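DUF3828 domain-containing protein (Bacteroides thetaiotaomicron, PDB 3KZT) is of unknown function, a probable lipoprotein whose soluble part joins three helices to a four-stranded antiparallel sheet. Local coordinates at residues Ile82-Ser96 against Asn108-Ser122. Sequence-based numbering, arbitrary orientation. Where two conformers were deposited one is given.
Sequences IRAQDLGENDMKTLS and NYTSAKGSQYERAVS. With EDO (1,2-ethanediol), chain D; SO4 (sulfate ion), chain F.
Tyr109 is the bump of this contact: its ring projects from strand 104-111 into a hollow formed by the loop 82-95. Selenomethionine Met92 closes one face: CE stands 4.1 Å from the ring centroid and 4° off the normal (CH-pi), while SE lies above the same face at 5.1 Å from the centroid, a Met-aromatic contact. Leu87 CD2 reaches the hydroxyl end, and Asp91 CB touches CE2. At the bottom of the hollow Tyr109 OH donates to Ile82 O (2.7 Å), which lies in the ring plane; a water within bonding distance of this hydroxyl also links Asp86 O, Asp91 OD2 and Ser111 OG.

Asp91 ties the loop to the strand end with both carboxylate oxygens: OD1 accepts from Ala112 N at 2.9 Å, 43° out of the plane, and OD2 from Gly88 N. With an alanine at Asp91, the amides of Ala112 and Gly88 would probably lose their acceptor and the 88-91 turn its tie to the strand end. The first torsion of Thr94 turns OG1 toward Thr110 N, from which it accepts (2.8 Å, 167°) while donating to Asp91 O; CG2 presses on Lys113 CD at a tight 3.3 Å.

Farther along, Arg119, bent at chi3, grips Arg83 O end-on with NH1 and NH2 (NH2 at 2.9 Å), the oxygen lying in the guanidinium plane, and Val121 CG1 packs 4.0 Å from Arg83 CB. Tyr35 and Ala39 of helix 13-41 touch Met92 from beyond the loop. Ser96 and Asn108 form a hydrogen-bonded antiparallel pair, beginning strand 96-101, this chain's outermost strand in a 1-2-3-4 antiparallel meander; the loop before it packs on the end of the hairpin of strands 104-111 and 119-130.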
loop_
_atom_site.group_PDB
_atom_site.type_symbol
_atom_site.label_atom_id
_atom_site.label_comp_id
_atom_site.label_asym_id
_atom_site.label_seq_id
_atom_site.Cartn_x
_atom_site.Cartn_y
_atom_site.Cartn_z
ATOM N N ILE A 82 10.834 -9.717 -1.905
ATOM C CA ILE A 82 10.529 -9.036 -3.212
ATOM C C ILE A 82 11.460 -9.438 -4.397
ATOM O O ILE A 82 11.194 -9.041 -5.550
ATOM C CB ILE A 82 10.504 -7.452 -3.078
ATOM C CG1 ILE A 82 11.833 -6.878 -2.549
ATOM C CG2 ILE A 82 9.370 -7.018 -2.159
ATOM C CD1 ILE A 82 11.949 -5.373 -2.640
ATOM N N ARG A 83 12.520 -10.225 -4.118
ATOM C CA ARG A 83 13.559 -10.593 -5.118
ATOM C C ARG A 83 14.108 -9.340 -5.810
ATOM O O ARG A 83 14.145 -9.245 -7.047
ATOM C CB ARG A 83 13.030 -11.629 -6.118
ATOM C CG ARG A 83 12.716 -12.937 -5.484
ATOM C CD ARG A 83 12.252 -13.932 -6.494
ATOM N NE ARG A 83 12.059 -15.251 -5.886
ATOM C CZ ARG A 83 11.763 -16.381 -6.550
ATOM N NH1 ARG A 83 11.606 -16.393 -7.889
ATOM N NH2 ARG A 83 11.619 -17.525 -5.864
ATOM N N ALA A 84 14.496 -8.373 -4.984
ATOM C CA ALA A 84 14.984 -7.083 -5.447
ATOM C C ALA A 84 15.649 -6.375 -4.279
ATOM O O ALA A 84 15.485 -6.793 -3.130
ATOM C CB ALA A 84 13.847 -6.255 -5.974
ATOM N N GLN A 85 16.413 -5.330 -4.577
ATOM C CA GLN A 85 17.027 -4.483 -3.537
ATOM C C GLN A 85 16.042 -3.433 -3.009
ATOM O O GLN A 85 16.073 -3.081 -1.832
ATOM C CB GLN A 85 18.247 -3.752 -4.085
ATOM C CG GLN A 85 19.396 -4.663 -4.496
ATOM C CD GLN A 85 20.665 -3.888 -4.883
ATOM O OE1 GLN A 85 20.806 -2.702 -4.579
ATOM N NE2 GLN A 85 21.591 -4.569 -5.545
ATOM N N ASP A 86 15.216 -2.904 -3.911
ATOM C CA ASP A 86 14.279 -1.846 -3.607
ATOM C C ASP A 86 13.075 -2.016 -4.552
ATOM O O ASP A 86 13.123 -2.833 -5.496
ATOM C CB ASP A 86 14.988 -0.488 -3.848
ATOM C CG ASP A 86 14.386 0.663 -3.068
ATOM O OD1 ASP A 86 13.250 0.558 -2.539
ATOM O OD2 ASP A 86 15.066 1.702 -2.988
ATOM N N LEU A 87 12.008 -1.268 -4.273
ATOM C CA LEU A 87 10.796 -1.263 -5.071
ATOM C C LEU A 87 10.617 0.095 -5.704
ATOM O O LEU A 87 10.821 1.115 -5.048
ATOM C CB LEU A 87 9.574 -1.545 -4.183
ATOM C CG LEU A 87 9.459 -2.932 -3.565
ATOM C CD1 LEU A 87 8.400 -2.953 -2.485
ATOM C CD2 LEU A 87 9.160 -3.969 -4.642
ATOM N N GLY A 88 10.258 0.104 -6.988
ATOM C CA GLY A 88 9.765 1.301 -7.655
ATOM C C GLY A 88 8.358 1.518 -7.116
ATOM O O GLY A 88 7.690 0.553 -6.722
ATOM N N GLU A 89 7.903 2.768 -7.092
ATOM C CA GLU A 89 6.577 3.098 -6.509
ATOM C C GLU A 89 5.342 2.515 -7.280
ATOM O O GLU A 89 4.283 2.359 -6.691
ATOM C CB GLU A 89 6.452 4.615 -6.295
ATOM C CG GLU A 89 5.242 5.019 -5.441
ATOM C CD GLU A 89 5.347 6.395 -4.835
ATOM O OE1 GLU A 89 6.131 7.244 -5.319
ATOM O OE2 GLU A 89 4.628 6.623 -3.860
ATOM N N ASN A 90 5.508 2.197 -8.579
ATOM C CA ASN A 90 4.450 1.517 -9.389
ATOM C C ASN A 90 4.474 -0.045 -9.340
ATOM O O ASN A 90 3.587 -0.690 -9.930
ATOM C CB ASN A 90 4.518 1.976 -10.869
ATOM C CG ASN A 90 4.125 3.445 -11.062
ATOM O OD1 ASN A 90 3.207 3.955 -10.414
ATOM N ND2 ASN A 90 4.800 4.115 -11.987
ATOM N N ASP A 91 5.453 -0.641 -8.636
ATOM C CA ASP A 91 5.635 -2.117 -8.644
ATOM C C ASP A 91 4.487 -2.894 -8.007
ATOM O O ASP A 91 3.960 -3.833 -8.624
ATOM C CB ASP A 91 6.960 -2.514 -7.968
ATOM C CG ASP A 91 8.192 -2.052 -8.737
ATOM O OD1 ASP A 91 8.090 -1.523 -9.871
ATOM O OD2 ASP A 91 9.288 -2.221 -8.188
HETATM N N MSE A 92 4.088 -2.490 -6.798
HETATM C CA MSE A 92 2.972 -3.167 -6.086
HETATM C C MSE A 92 1.595 -2.988 -6.667
HETATM O O MSE A 92 0.713 -3.760 -6.321
HETATM C CB MSE A 92 2.957 -2.850 -4.594
HETATM C CG MSE A 92 4.000 -3.545 -3.830
HETATM SE SE MSE A 92 4.031 -5.476 -3.919
HETATM C CE MSE A 92 5.985 -5.714 -3.821
ATOM N N LYS A 93 1.397 -1.998 -7.555
ATOM C CA LYS A 93 0.102 -1.851 -8.244
ATOM C C LYS A 93 -0.186 -3.062 -9.169
ATOM O O LYS A 93 -1.345 -3.355 -9.447
ATOM C CB LYS A 93 -0.014 -0.504 -8.983
ATOM C CG LYS A 93 -0.314 0.678 -8.024
ATOM C CD LYS A 93 -0.701 1.962 -8.766
ATOM C CE LYS A 93 0.512 2.791 -9.165
ATOM N NZ LYS A 93 1.103 3.516 -7.998
ATOM N N THR A 94 0.879 -3.770 -9.613
ATOM C CA THR A 94 0.760 -5.017 -10.404
ATOM C C THR A 94 0.723 -6.306 -9.524
ATOM O O THR A 94 0.814 -7.414 -10.068
ATOM C CB THR A 94 1.963 -5.162 -11.406
ATOM O OG1 THR A 94 3.182 -5.374 -10.673
ATOM C CG2 THR A 94 2.090 -3.933 -12.271
ATOM N N LEU A 95 0.600 -6.173 -8.187
ATOM C CA LEU A 95 0.575 -7.335 -7.290
ATOM C C LEU A 95 -0.635 -8.230 -7.588
ATOM O O LEU A 95 -1.751 -7.743 -7.740
ATOM C CB LEU A 95 0.533 -6.911 -5.808
ATOM C CG LEU A 95 0.548 -8.029 -4.739
ATOM C CD1 LEU A 95 1.852 -8.788 -4.811
ATOM C CD2 LEU A 95 0.322 -7.440 -3.350
ATOM N N SER A 96 -0.375 -9.531 -7.670
ATOM C CA SER A 96 -1.387 -10.544 -7.962
ATOM C C SER A 96 -0.942 -11.812 -7.244
ATOM O O SER A 96 0.168 -12.273 -7.471
ATOM C CB SER A 96 -1.444 -10.782 -9.469
ATOM O OG SER A 96 -2.383 -11.769 -9.813
ATOM N N ASN A 108 2.902 -12.723 -7.574
ATOM C CA ASN A 108 3.345 -12.159 -8.861
ATOM C C ASN A 108 3.283 -10.644 -8.857
ATOM O O ASN A 108 2.300 -10.074 -8.376
ATOM C CB ASN A 108 2.462 -12.677 -9.990
ATOM C CG ASN A 108 2.562 -14.171 -10.159
ATOM O OD1 ASN A 108 3.605 -14.684 -10.529
ATOM N ND2 ASN A 108 1.461 -14.889 -9.870
ATOM N N TYR A 109 4.342 -9.996 -9.370
ATOM C CA TYR A 109 4.369 -8.534 -9.579
ATOM C C TYR A 109 5.472 -8.190 -10.601
ATOM O O TYR A 109 6.455 -8.909 -10.720
ATOM C CB TYR A 109 4.560 -7.744 -8.254
ATOM C CG TYR A 109 6.006 -7.535 -7.805
ATOM C CD1 TYR A 109 6.660 -8.479 -7.030
ATOM C CD2 TYR A 109 6.713 -6.355 -8.151
ATOM C CE1 TYR A 109 7.991 -8.283 -6.617
ATOM C CE2 TYR A 109 8.023 -6.158 -7.755
ATOM C CZ TYR A 109 8.655 -7.114 -6.982
ATOM O OH TYR A 109 9.946 -6.904 -6.591
ATOM N N THR A 110 5.285 -7.088 -11.320
ATOM C CA THR A 110 6.237 -6.618 -12.314
ATOM C C THR A 110 7.127 -5.536 -11.677
ATOM O O THR A 110 6.619 -4.493 -11.233
ATOM C CB THR A 110 5.505 -6.046 -13.523
ATOM O OG1 THR A 110 4.614 -7.041 -14.033
ATOM C CG2 THR A 110 6.484 -5.643 -14.612
ATOM N N SER A 111 8.429 -5.808 -11.599
ATOM C CA SER A 111 9.417 -4.839 -11.101
ATOM C C SER A 111 9.810 -3.903 -12.249
ATOM O O SER A 111 10.079 -4.384 -13.357
ATOM C CB SER A 111 10.666 -5.555 -10.619
ATOM O OG SER A 111 11.612 -4.619 -10.171
ATOM N N ALA A 112 9.857 -2.591 -11.968
ATOM C CA ALA A 112 10.230 -1.542 -12.947
ATOM C C ALA A 112 9.359 -1.564 -14.212
ATOM O O ALA A 112 9.874 -1.530 -15.338
ATOM C CB ALA A 112 11.709 -1.641 -13.297
ATOM N N LYS A 113 8.044 -1.619 -14.005
ATOM C CA LYS A 113 7.073 -1.718 -15.096
ATOM C C LYS A 113 7.145 -0.510 -16.043
ATOM O O LYS A 113 7.124 0.646 -15.592
ATOM C CB LYS A 113 5.658 -1.883 -14.539
ATOM C CG LYS A 113 4.587 -1.996 -15.615
ATOM C CD LYS A 113 3.346 -2.649 -15.097
ATOM C CE LYS A 113 2.266 -2.707 -16.159
ATOM N NZ LYS A 113 2.639 -3.593 -17.288
ATOM N N GLY A 114 7.272 -0.795 -17.344
ATOM C CA GLY A 114 7.390 0.240 -18.390
ATOM C C GLY A 114 8.815 0.532 -18.860
ATOM O O GLY A 114 9.007 0.957 -20.012
ATOM N N SER A 115 9.815 0.318 -17.986
ATOM C CA SER A 115 11.217 0.595 -18.318
ATOM C C SER A 115 11.904 -0.522 -19.102
ATOM O O SER A 115 11.377 -1.637 -19.234
ATOM C CB SER A 115 12.025 0.875 -17.033
ATOM O OG SER A 115 12.107 -0.279 -16.211
ATOM N N GLN A 116 13.101 -0.181 -19.606
ATOM C CA GLN A 116 13.950 -1.148 -20.312
ATOM C C GLN A 116 14.439 -2.301 -19.386
ATOM O O GLN A 116 14.811 -3.366 -19.881
ATOM C CB GLN A 116 15.127 -0.465 -21.089
ATOM C CG GLN A 116 16.188 0.323 -20.261
ATOM C CD GLN A 116 15.816 1.786 -20.003
ATOM O OE1 GLN A 116 14.710 2.086 -19.545
ATOM N NE2 GLN A 116 16.744 2.696 -20.292
ATOM N N TYR A 117 14.380 -2.096 -18.046
ATOM C CA TYR A 117 14.752 -3.126 -17.050
ATOM C C TYR A 117 13.528 -3.837 -16.417
ATOM O O TYR A 117 13.670 -4.440 -15.357
ATOM C CB TYR A 117 15.634 -2.496 -15.966
ATOM C CG TYR A 117 16.699 -1.593 -16.561
ATOM C CD1 TYR A 117 17.742 -2.127 -17.311
ATOM C CD2 TYR A 117 16.622 -0.196 -16.426
ATOM C CE1 TYR A 117 18.693 -1.320 -17.880
ATOM C CE2 TYR A 117 17.575 0.631 -16.992
ATOM C CZ TYR A 117 18.616 0.068 -17.718
ATOM O OH TYR A 117 19.553 0.870 -18.286
ATOM N N GLU A 118 12.353 -3.782 -17.087
ATOM C CA GLU A 118 11.109 -4.408 -16.603
ATOM C C GLU A 118 11.312 -5.913 -16.398
ATOM O O GLU A 118 11.813 -6.590 -17.293
ATOM C CB GLU A 118 9.964 -4.155 -17.600
ATOM C CG GLU A 118 8.624 -4.785 -17.222
ATOM C CD GLU A 118 7.516 -4.487 -18.198
ATOM O OE1 GLU A 118 7.399 -3.345 -18.671
ATOM O OE2 GLU A 118 6.732 -5.416 -18.474
ATOM N N ARG A 119 10.916 -6.410 -15.229
ATOM C CA ARG A 119 11.174 -7.798 -14.818
ATOM C C ARG A 119 9.941 -8.433 -14.130
ATOM O O ARG A 119 9.424 -7.889 -13.147
ATOM C CB ARG A 119 12.391 -7.806 -13.873
ATOM C CG ARG A 119 12.802 -9.182 -13.375
ATOM C CD ARG A 119 14.234 -9.210 -12.884
ATOM N NE ARG A 119 14.478 -8.322 -11.731
ATOM C CZ ARG A 119 14.220 -8.607 -10.438
ATOM N NH1 ARG A 119 13.672 -9.789 -10.054
ATOM N NH2 ARG A 119 14.516 -7.693 -9.489
ATOM N N ALA A 120 9.480 -9.571 -14.661
ATOM C CA ALA A 120 8.374 -10.330 -14.055
ATOM C C ALA A 120 8.936 -11.093 -12.843
ATOM O O ALA A 120 9.878 -11.866 -12.996
ATOM C CB ALA A 120 7.797 -11.293 -15.053
ATOM N N VAL A 121 8.383 -10.840 -11.654
ATOM C CA VAL A 121 8.817 -11.510 -10.402
ATOM C C VAL A 121 7.706 -12.480 -9.978
ATOM O O VAL A 121 6.521 -12.135 -10.084
ATOM C CB VAL A 121 9.108 -10.489 -9.292
ATOM C CG1 VAL A 121 9.590 -11.192 -8.026
ATOM C CG2 VAL A 121 10.175 -9.488 -9.768
ATOM N N SER A 122 8.114 -13.688 -9.530
ATOM C CA SER A 122 7.195 -14.754 -9.125
ATOM C C SER A 122 7.788 -15.538 -7.931
ATOM O O SER A 122 8.645 -16.407 -8.122
ATOM C CB SER A 122 6.936 -15.680 -10.313
ATOM O OG SER A 122 6.092 -16.746 -9.958
HETATM C C1 EDO D . 15.924 -4.872 -11.568
HETATM O O1 EDO D . 16.284 -5.765 -12.623
HETATM C C2 EDO D . 14.408 -4.716 -11.509
HETATM O O2 EDO D . 13.884 -4.272 -12.761
HETATM S S SO4 F . 11.186 -20.271 -7.756
HETATM O O1 SO4 F . 11.320 -20.316 -6.298
HETATM O O2 SO4 F . 10.523 -19.039 -8.168
HETATM O O3 SO4 F . 10.390 -21.415 -8.203
HETATM O O4 SO4 F . 12.515 -20.331 -8.367
HETATM O O HOH W 1 10.785 -14.461 -10.125
HETATM O O HOH W 2 11.366 -4.446 -7.470
#